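Local coordinates for putative calcium binding protein (Streptomyces coelicolor, PDB 3AKB), which binds calcium ions at EF-hand loops and probably takes part in calcium-mediated regulation in this bacterium, at residues R4-R9 with E75-G80; A35-A40 with A107-D112; G46-G51 with L100-G105; R122-F127 with R135-A140. The protein carries 2 engineered substitutions. All coordinates share one frame; numbering follows the deposited sequence.

In the fold
Contacts 2, 3 and 4 gather in one part of the chain, while contact 1 stands apart, its centre about 32 Å from that of contact 2 on the opposite side of the chain's centre. Contact 3, joining helices 44-64 and 89-107, is nested within the loop closed by contact 2, their centres about 11 Å apart, and Val39 packs on Gly46 between them. Contact 2 touches contact 4 through a salt bridge, Glu36 OE2 to Arg122 NE at 2.9 Å, and through the Phe37 ring against the Arg122 guanidinium. Contact 1 carries Glu76 of one calcium loop; contact 2 carries Asp108, Asp110 and Asp112 of another.

Contact 1. Residues R4-R9 with E75-G80; sequences RRIAAR and EEFVTG. With CA (calcium ion), chain F.
Ile6 and Val78 mark the closest backbone approach, 6.9 Å between CA atoms, where helices 4-9 and 75-80 cross at 131° with their axes 10.4 Å apart. That spacing is bridged by apolar side chains, and no hydrogen bond links the two segments. Ile6 turns its CG2 branch, anti to its own backbone N, onto the CG2 methyl of Val78 at 3.7 Å; the two side chains cross at about a right angle. The same Ile6 methyl lies 4.2 Å from CD2 of Phe77. With its CG also anti to the backbone N (chi1 -171°), Phe77 sets its ring against helix 4-9, where CB of Arg9 meets the ring edge at CZ, 4.1 Å away. A serine in place of Phe77 would probably leave a gap beside Ile6 and Arg9 CB, between the two helices, and cost the pair much of its apolar contact. The Arg9 chain then bends off: NH1 bonds to Arg5 O at 3.1 Å, while NE reaches Tyr161 O and the guanidinium makes a cation-pi contact with the Tyr161 ring. Next to Phe77, Glu76 grips a calcium ion with both OE1 and OE2, completing a site with Asp65, Asp67, Asp69 and the backbone O of Arg71. The contact thus joins the entering helix of the first EF-hand to the exiting helix of the second, as in paired EF-hands.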
# COMPACT_ATOMS: atom_id res chain seq x y z
N ARG A 4 -6.26 -13.93 12.05
CA ARG A 4 -5.83 -12.57 12.41
C ARG A 4 -4.86 -12.00 11.40
O ARG A 4 -4.87 -10.78 11.17
CB ARG A 4 -5.23 -12.50 13.82
CG ARG A 4 -6.21 -12.79 14.93
CD ARG A 4 -6.95 -11.57 15.44
NE ARG A 4 -7.67 -11.90 16.67
CZ ARG A 4 -8.55 -11.11 17.29
NH1 ARG A 4 -8.84 -9.90 16.81
NH2 ARG A 4 -9.13 -11.54 18.40
N ARG A 5 -4.00 -12.85 10.84
CA ARG A 5 -3.14 -12.45 9.73
C ARG A 5 -4.00 -11.87 8.59
O ARG A 5 -3.72 -10.79 8.10
CB ARG A 5 -2.23 -13.59 9.21
CG ARG A 5 -1.09 -14.00 10.16
CD ARG A 5 0.02 -14.77 9.42
NE ARG A 5 -0.35 -16.14 9.03
CZ ARG A 5 -0.12 -17.24 9.76
NH1 ARG A 5 0.45 -17.17 10.95
NH2 ARG A 5 -0.48 -18.43 9.29
N ILE A 6 -5.05 -12.59 8.20
CA ILE A 6 -5.97 -12.10 7.15
C ILE A 6 -6.57 -10.75 7.51
O ILE A 6 -6.56 -9.80 6.69
CB ILE A 6 -7.10 -13.13 6.85
CG1 ILE A 6 -6.50 -14.41 6.27
CG2 ILE A 6 -8.14 -12.53 5.91
CD1 ILE A 6 -7.50 -15.55 6.11
N ALA A 7 -7.07 -10.63 8.73
CA ALA A 7 -7.70 -9.39 9.21
C ALA A 7 -6.75 -8.19 9.14
O ALA A 7 -7.17 -7.07 8.81
CB ALA A 7 -8.21 -9.57 10.62
N ALA A 8 -5.47 -8.42 9.43
CA ALA A 8 -4.45 -7.39 9.32
C ALA A 8 -4.31 -6.86 7.88
O ALA A 8 -4.16 -5.66 7.67
CB ALA A 8 -3.11 -7.90 9.85
N ARG A 9 -4.33 -7.77 6.91
CA ARG A 9 -4.23 -7.37 5.50
C ARG A 9 -5.47 -6.60 5.07
O ARG A 9 -5.37 -5.59 4.38
CB ARG A 9 -3.95 -8.59 4.60
CG ARG A 9 -2.46 -8.99 4.47
CD ARG A 9 -1.96 -9.59 5.76
NE ARG A 9 -0.57 -10.03 5.68
CZ ARG A 9 0.05 -10.62 6.70
NH1 ARG A 9 -0.61 -10.82 7.83
NH2 ARG A 9 1.34 -10.96 6.60
N GLU A 75 -16.08 -10.38 3.86
CA GLU A 75 -16.36 -11.72 3.34
C GLU A 75 -15.73 -11.98 1.97
O GLU A 75 -15.10 -13.02 1.76
CB GLU A 75 -17.87 -12.00 3.33
CG GLU A 75 -18.26 -13.48 3.30
CD GLU A 75 -17.87 -14.24 4.57
OE1 GLU A 75 -17.36 -13.64 5.54
OE2 GLU A 75 -18.08 -15.47 4.59
N GLU A 76 -15.88 -11.02 1.05
CA GLU A 76 -15.26 -11.10 -0.27
C GLU A 76 -13.73 -11.22 -0.20
O GLU A 76 -13.10 -11.95 -0.98
CB GLU A 76 -15.65 -9.88 -1.12
CG GLU A 76 -17.03 -10.00 -1.73
CD GLU A 76 -17.45 -8.75 -2.50
OE1 GLU A 76 -17.19 -7.64 -2.03
OE2 GLU A 76 -18.06 -8.88 -3.57
N PHE A 77 -13.15 -10.47 0.73
CA PHE A 77 -11.70 -10.50 0.91
C PHE A 77 -11.24 -11.82 1.50
O PHE A 77 -10.30 -12.41 0.98
CB PHE A 77 -11.24 -9.33 1.78
CG PHE A 77 -9.75 -9.19 1.83
CD1 PHE A 77 -9.07 -8.52 0.81
CD2 PHE A 77 -9.02 -9.71 2.89
CE1 PHE A 77 -7.68 -8.39 0.84
CE2 PHE A 77 -7.64 -9.57 2.93
CZ PHE A 77 -6.97 -8.92 1.91
N VAL A 78 -11.89 -12.27 2.57
CA VAL A 78 -11.52 -13.51 3.28
C VAL A 78 -11.76 -14.73 2.39
O VAL A 78 -10.84 -15.51 2.16
CB VAL A 78 -12.26 -13.64 4.65
CG1 VAL A 78 -12.00 -15.00 5.29
CG2 VAL A 78 -11.85 -12.53 5.60
N THR A 79 -12.99 -14.87 1.86
CA THR A 79 -13.38 -16.06 1.07
C THR A 79 -12.83 -16.09 -0.37
O THR A 79 -12.76 -17.16 -0.99
CB THR A 79 -14.94 -16.24 1.00
OG1 THR A 79 -15.52 -15.12 0.33
CG2 THR A 79 -15.55 -16.37 2.42
N GLY A 80 -12.45 -14.93 -0.89
CA GLY A 80 -12.01 -14.83 -2.29
C GLY A 80 -10.57 -14.38 -2.44
O GLY A 80 -9.73 -15.13 -2.94
CA CA F . -18.63 -6.38 -3.63
O HOH W 1 -20.34 -6.45 -1.79

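Contact 2. Residues A35-A40 with A107-D112; sequences AEFGVA and ADTDGD. With CA (calcium ion), chain C; CA (calcium ion), chain L.
A backbone carbon leads the approach to the Phe37 ring: CA of Ala107 lies 3.9 Å from the ring centroid and 18° off the normal, a CH-pi contact over one face. The Ala107 methyl continues the cover toward the rim, its CB 3.7 Å from CZ of Phe37. At the ring edge, CG2 of Thr109 approaches CD1 of Phe37 to 3.9 Å, so two residues of the chain leaving helix 89-107 hold the ring from different directions. Phe37 gets there with CG anti to its carbonyl carbon (chi1 -73°), just before Gly38, whose positive phi belongs to a Schellman motif. A glycine in place of Phe37 would probably uncover the Ala107 backbone and the Thr109 methyl, and take away the whole contact between the segments. Outside them, Val106, Asp119 and Arg122 also touch the ring. The calcium loop starts at Asp108, whose OD1 binds one ion at 2.3 Å, together with OD1 of Asp110, OD1 of Asp112, Ala114 O and two waters. Asp108 OD1 also accepts Gly111 N at 3.0 Å, from above the carboxylate plane, in an Asx motif. A second ion lies by the carboxylates of Asp110 and Asp112, but its bonds to their OD2 atoms are implausibly short, and its geometry is doubtful. Chemically the contact is divided: purely apolar packing holds the start of the loop against helix 23-37, while the clustered carboxylates, whose charges would probably repel one another without metal, are drawn together by calcium.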
# COMPACT_ATOMS: atom_id res chain seq x y z
N ALA A 35 -0.41 14.95 2.14
CA ALA A 35 -0.45 15.90 3.24
C ALA A 35 0.77 15.77 4.15
O ALA A 35 1.37 16.80 4.56
CB ALA A 35 -1.73 15.75 4.02
N GLU A 36 1.19 14.53 4.43
CA GLU A 36 2.35 14.27 5.28
C GLU A 36 3.63 14.92 4.71
O GLU A 36 4.46 15.46 5.47
CB GLU A 36 2.54 12.75 5.46
CG GLU A 36 3.83 12.31 6.16
CD GLU A 36 3.91 12.78 7.59
OE1 GLU A 36 2.88 12.72 8.28
OE2 GLU A 36 5.00 13.23 8.02
N PHE A 37 3.79 14.82 3.39
CA PHE A 37 4.98 15.34 2.70
C PHE A 37 4.81 16.76 2.12
O PHE A 37 5.74 17.30 1.53
CB PHE A 37 5.42 14.34 1.65
CG PHE A 37 6.06 13.14 2.25
CD1 PHE A 37 7.40 13.17 2.63
CD2 PHE A 37 5.30 12.00 2.53
CE1 PHE A 37 7.97 12.05 3.23
CE2 PHE A 37 5.86 10.89 3.16
CZ PHE A 37 7.19 10.90 3.50
N GLY A 38 3.63 17.34 2.27
CA GLY A 38 3.41 18.70 1.74
C GLY A 38 3.49 18.79 0.23
O GLY A 38 3.89 19.85 -0.33
N VAL A 39 3.08 17.71 -0.43
CA VAL A 39 3.06 17.64 -1.89
C VAL A 39 1.63 17.91 -2.36
O VAL A 39 0.69 17.29 -1.88
CB VAL A 39 3.56 16.27 -2.39
CG1 VAL A 39 3.39 16.14 -3.91
CG2 VAL A 39 5.00 16.07 -1.97
N ALA A 40 1.48 18.88 -3.26
CA ALA A 40 0.15 19.30 -3.71
C ALA A 40 -0.56 18.25 -4.55
O ALA A 40 0.05 17.60 -5.41
CB ALA A 40 0.23 20.62 -4.49
N ALA A 107 7.90 10.72 -1.34
CA ALA A 107 8.71 10.62 -0.12
C ALA A 107 10.19 11.01 -0.32
O ALA A 107 10.96 11.04 0.65
CB ALA A 107 8.58 9.21 0.49
N ASP A 108 10.58 11.28 -1.56
CA ASP A 108 11.92 11.77 -1.88
C ASP A 108 11.95 13.28 -1.72
O ASP A 108 11.53 14.02 -2.60
CB ASP A 108 12.28 11.37 -3.32
CG ASP A 108 13.57 11.99 -3.80
OD1 ASP A 108 14.33 12.51 -2.95
OD2 ASP A 108 13.85 11.89 -5.02
N THR A 109 12.41 13.75 -0.56
CA THR A 109 12.23 15.14 -0.19
C THR A 109 13.32 16.06 -0.76
O THR A 109 13.11 17.28 -0.84
CB THR A 109 12.15 15.32 1.32
OG1 THR A 109 13.41 14.97 1.92
CG2 THR A 109 11.03 14.49 1.91
N ASP A 110 14.45 15.50 -1.18
CA ASP A 110 15.53 16.34 -1.75
C ASP A 110 15.66 16.18 -3.26
O ASP A 110 16.47 16.88 -3.89
CB ASP A 110 16.88 16.14 -1.04
CG ASP A 110 17.40 14.72 -1.12
OD1 ASP A 110 16.71 13.82 -1.66
OD2 ASP A 110 18.53 14.49 -0.65
N GLY A 111 14.90 15.27 -3.86
CA GLY A 111 14.87 15.10 -5.33
C GLY A 111 15.97 14.23 -5.95
O GLY A 111 16.15 14.21 -7.18
N ASP A 112 16.70 13.51 -5.11
CA ASP A 112 17.83 12.72 -5.59
C ASP A 112 17.47 11.28 -5.98
O ASP A 112 18.37 10.44 -6.17
CB ASP A 112 18.96 12.71 -4.57
CG ASP A 112 18.61 11.97 -3.31
OD1 ASP A 112 17.54 11.33 -3.25
OD2 ASP A 112 19.38 12.03 -2.33
CA CA C . 15.97 11.74 -1.51
CA CA L . 19.13 12.69 -0.86
O HOH W 2 14.87 12.46 0.39
O HOH W 3 17.69 11.26 -0.00
O HOH W 4 19.12 12.82 1.91

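Contact 3. Residues G46-G51 with L100-G105; sequences GQALYG and LHAALG. With CA (calcium ion), chain D.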
# COMPACT_ATOMS: atom_id res chain seq x y z
N GLY A 46 1.63 14.57 -7.26
CA GLY A 46 0.30 14.34 -6.64
C GLY A 46 -0.62 13.60 -7.59
O GLY A 46 -1.26 12.59 -7.22
N GLN A 47 -0.65 14.05 -8.84
CA GLN A 47 -1.47 13.38 -9.85
C GLN A 47 -1.01 11.95 -10.09
O GLN A 47 -1.85 11.05 -10.25
CB GLN A 47 -1.50 14.19 -11.16
CG GLN A 47 -2.25 15.50 -11.02
CD GLN A 47 -3.68 15.26 -10.63
OE1 GLN A 47 -4.09 15.52 -9.49
NE2 GLN A 47 -4.45 14.69 -11.55
N ALA A 48 0.31 11.71 -10.06
CA ALA A 48 0.81 10.37 -10.27
C ALA A 48 0.43 9.47 -9.09
O ALA A 48 0.17 8.30 -9.30
CB ALA A 48 2.33 10.36 -10.49
N LEU A 49 0.41 10.01 -7.87
CA LEU A 49 0.02 9.20 -6.72
C LEU A 49 -1.46 8.80 -6.76
O LEU A 49 -1.80 7.65 -6.54
CB LEU A 49 0.37 9.86 -5.39
CG LEU A 49 0.25 8.91 -4.19
CD1 LEU A 49 1.39 7.90 -4.22
CD2 LEU A 49 0.26 9.71 -2.91
N TYR A 50 -2.33 9.76 -7.06
CA TYR A 50 -3.76 9.42 -7.20
C TYR A 50 -3.97 8.43 -8.33
O TYR A 50 -4.74 7.48 -8.17
CB TYR A 50 -4.59 10.68 -7.42
CG TYR A 50 -4.93 11.41 -6.16
CD1 TYR A 50 -5.82 10.85 -5.25
CD2 TYR A 50 -4.36 12.66 -5.85
CE1 TYR A 50 -6.16 11.51 -4.07
CE2 TYR A 50 -4.69 13.34 -4.68
CZ TYR A 50 -5.61 12.75 -3.78
OH TYR A 50 -5.96 13.38 -2.61
N GLY A 51 -3.31 8.62 -9.46
CA GLY A 51 -3.44 7.68 -10.57
C GLY A 51 -3.01 6.27 -10.17
O GLY A 51 -3.67 5.28 -10.50
N LEU A 100 3.37 2.41 -5.94
CA LEU A 100 4.60 2.37 -5.14
C LEU A 100 5.70 3.27 -5.73
O LEU A 100 6.41 3.96 -5.00
CB LEU A 100 5.08 0.93 -4.97
CG LEU A 100 4.10 0.01 -4.21
CD1 LEU A 100 4.57 -1.45 -4.32
CD2 LEU A 100 3.97 0.40 -2.75
N HIS A 101 5.79 3.31 -7.05
CA HIS A 101 6.74 4.22 -7.70
C HIS A 101 6.42 5.67 -7.40
O HIS A 101 7.30 6.49 -7.07
CB HIS A 101 6.71 3.98 -9.21
CG HIS A 101 7.78 4.71 -9.96
ND1 HIS A 101 7.60 5.93 -10.59
CD2 HIS A 101 9.07 4.37 -10.17
CE1 HIS A 101 8.74 6.30 -11.14
NE2 HIS A 101 9.64 5.37 -10.92
N ALA A 102 5.13 6.01 -7.50
CA ALA A 102 4.68 7.37 -7.21
C ALA A 102 4.88 7.76 -5.74
O ALA A 102 5.20 8.92 -5.44
CB ALA A 102 3.21 7.53 -7.62
N ALA A 103 4.70 6.79 -4.85
CA ALA A 103 4.88 7.00 -3.43
C ALA A 103 6.34 7.29 -3.13
O ALA A 103 6.66 8.18 -2.35
CB ALA A 103 4.39 5.76 -2.65
N LEU A 104 7.25 6.55 -3.78
CA LEU A 104 8.67 6.87 -3.61
C LEU A 104 8.98 8.30 -4.04
O LEU A 104 9.79 9.00 -3.42
CB LEU A 104 9.56 5.89 -4.38
CG LEU A 104 9.60 4.51 -3.71
CD1 LEU A 104 10.14 3.46 -4.62
CD2 LEU A 104 10.46 4.50 -2.42
N GLY A 105 8.36 8.74 -5.13
CA GLY A 105 8.59 10.12 -5.62
C GLY A 105 8.13 11.14 -4.60
O GLY A 105 8.80 12.16 -4.37
CA CA D . -6.45 14.27 -11.69
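Ala102 and Leu49 carry most of this interface between two EF-hand entering helices, 44-64 of the second hand and 89-107 of the third, which joins the two halves of the four-hand protein. The segments run nearly antiparallel, at 150°, and their axes come within 8.3 Å. Small residues permit that approach: the CA atoms of Leu49 and Ala102 are 5.0 Å apart. The methyl of Ala102 points toward helix 46-51 and settles against its backbone, with CB 3.6 Å from Ala48 O and in reach of Leu49 CA, while the Ala48 methyl lies alongside at 4.1 Å, CB to CB. No hydrogen bond crosses between the segments. On the outer side of helix 46-51, a calcium ion lies by Gln47, well away from the interface. Leu49 is buried, with Leu34 of helix 23-37 as a further neighbour. Its CG is anti to the backbone N (chi1 -167°) and its chain then turns at chi2 (72°), which brings one branch back across the gap. That branch touches both alanines: CD1 of Leu49 is 3.9 Å from CB of Ala102, 4.0 Å from CB of Ala103 and, closest of all, 3.5 Å from the backbone N of Ala103.

Contact 4. Residues R122-F127 with R135-A140; sequences RALTAF and RQAAAA. With CA (calcium ion), chain J.
Between Leu124 and Ala137, whose side chains meet across this contact, no flat group intervenes; the nearby Phe127 ring has Ala123 O over one face, 3.4 Å above its plane, and packs on Ala29 and Met33 of helix 23-37. The Arg122 guanidinium likewise faces elsewhere, held in part by a salt bridge to Asp119. The contact itself is small and wholly apolar. Leu124 has CG anti to its carbonyl carbon (chi1 -66°) and is extended beyond it, so that CD1 reaches helix 135-140. There CD1 lies 3.8 Å from CB of Ala137 and 4.0 Å from the backbone N of Ala138. With alanines opposite it, the leucine side chain bridges a separation of 7.8 Å between CA of Leu124 and CA of Ala138. The Ala138 methyl is buried against Val117, Thr120 and Ala121, earlier on helix 117-126. Thr125, next to Leu124, donates OG1 to Arg122 O at 2.9 Å, tilted 28° from the carbonyl plane. Ala126 N reaches that oxygen from the same face, so two donors grip it. Thr125 OG1 also binds a calcium ion at 2.6 Å, away from the interface. The arrangement joins consecutive EF-hands: helix 117-126 leaves the third calcium loop, and after a short turn helix 131-141 leads to the fourth, which opens at Asp142.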
# COMPACT_ATOMS: atom_id res chain seq x y z
N ARG A 122 7.43 7.58 7.83
CA ARG A 122 6.39 8.61 7.70
C ARG A 122 5.31 8.17 6.72
O ARG A 122 4.12 8.38 6.97
CB ARG A 122 6.99 9.92 7.20
CG ARG A 122 7.81 10.61 8.26
CD ARG A 122 8.57 11.81 7.65
NE ARG A 122 7.69 12.85 7.10
CZ ARG A 122 8.12 13.85 6.34
NH1 ARG A 122 9.40 13.93 6.00
NH2 ARG A 122 7.27 14.77 5.90
N ALA A 123 5.74 7.59 5.61
CA ALA A 123 4.77 7.06 4.65
C ALA A 123 3.86 6.02 5.28
O ALA A 123 2.64 6.08 5.14
CB ALA A 123 5.46 6.48 3.39
N LEU A 124 4.47 5.07 5.99
CA LEU A 124 3.70 4.02 6.66
C LEU A 124 2.71 4.59 7.67
O LEU A 124 1.58 4.08 7.75
CB LEU A 124 4.65 3.03 7.32
CG LEU A 124 5.48 2.26 6.28
CD1 LEU A 124 6.40 1.29 7.01
CD2 LEU A 124 4.62 1.54 5.24
N THR A 125 3.09 5.63 8.42
CA THR A 125 2.14 6.24 9.36
C THR A 125 0.99 6.92 8.62
O THR A 125 -0.16 6.90 9.08
CB THR A 125 2.77 7.19 10.38
OG1 THR A 125 3.30 8.35 9.72
CG2 THR A 125 3.84 6.47 11.17
N ALA A 126 1.29 7.53 7.47
CA ALA A 126 0.21 8.11 6.66
C ALA A 126 -0.80 7.04 6.26
O ALA A 126 -2.00 7.34 6.13
CB ALA A 126 0.74 8.84 5.45
N PHE A 127 -0.33 5.81 6.11
CA PHE A 127 -1.19 4.65 5.75
C PHE A 127 -1.72 3.93 6.98
O PHE A 127 -2.17 2.77 6.88
CB PHE A 127 -0.44 3.64 4.85
CG PHE A 127 0.08 4.24 3.57
CD1 PHE A 127 -0.63 5.25 2.93
CD2 PHE A 127 1.28 3.81 3.02
CE1 PHE A 127 -0.14 5.83 1.74
CE2 PHE A 127 1.78 4.38 1.86
CZ PHE A 127 1.06 5.39 1.22
N ARG A 135 8.42 2.60 12.39
CA ARG A 135 9.88 2.66 12.45
C ARG A 135 10.49 1.28 12.26
O ARG A 135 11.47 1.10 11.53
CB ARG A 135 10.34 3.26 13.78
CG ARG A 135 10.05 4.74 13.94
CD ARG A 135 10.73 5.34 15.18
NE ARG A 135 10.21 4.82 16.44
CZ ARG A 135 9.32 5.44 17.21
NH1 ARG A 135 8.83 6.63 16.86
NH2 ARG A 135 8.92 4.88 18.35
N GLN A 136 9.91 0.29 12.94
CA GLN A 136 10.37 -1.09 12.83
C GLN A 136 10.23 -1.62 11.41
O GLN A 136 11.17 -2.21 10.87
CB GLN A 136 9.59 -2.00 13.80
CG GLN A 136 9.73 -1.66 15.27
CD GLN A 136 8.98 -2.64 16.18
OE1 GLN A 136 8.98 -3.85 15.95
NE2 GLN A 136 8.33 -2.10 17.21
N ALA A 137 9.07 -1.38 10.79
CA ALA A 137 8.86 -1.89 9.43
C ALA A 137 9.75 -1.17 8.42
O ALA A 137 10.29 -1.80 7.52
CB ALA A 137 7.38 -1.78 9.02
N ALA A 138 9.87 0.14 8.56
CA ALA A 138 10.75 0.91 7.66
C ALA A 138 12.18 0.37 7.68
O ALA A 138 12.78 0.17 6.63
CB ALA A 138 10.74 2.40 7.99
N ALA A 139 12.71 0.13 8.88
CA ALA A 139 14.05 -0.42 9.06
C ALA A 139 14.21 -1.76 8.34
O ALA A 139 15.24 -1.98 7.71
CB ALA A 139 14.36 -0.56 10.54
N ALA A 140 13.20 -2.63 8.45
CA ALA A 140 13.23 -3.97 7.87
C ALA A 140 13.20 -3.93 6.36
O ALA A 140 13.68 -4.85 5.69
CB ALA A 140 12.07 -4.83 8.41
CA CA J . 4.93 9.85 11.18
O HOH W 5 3.77 12.39 10.89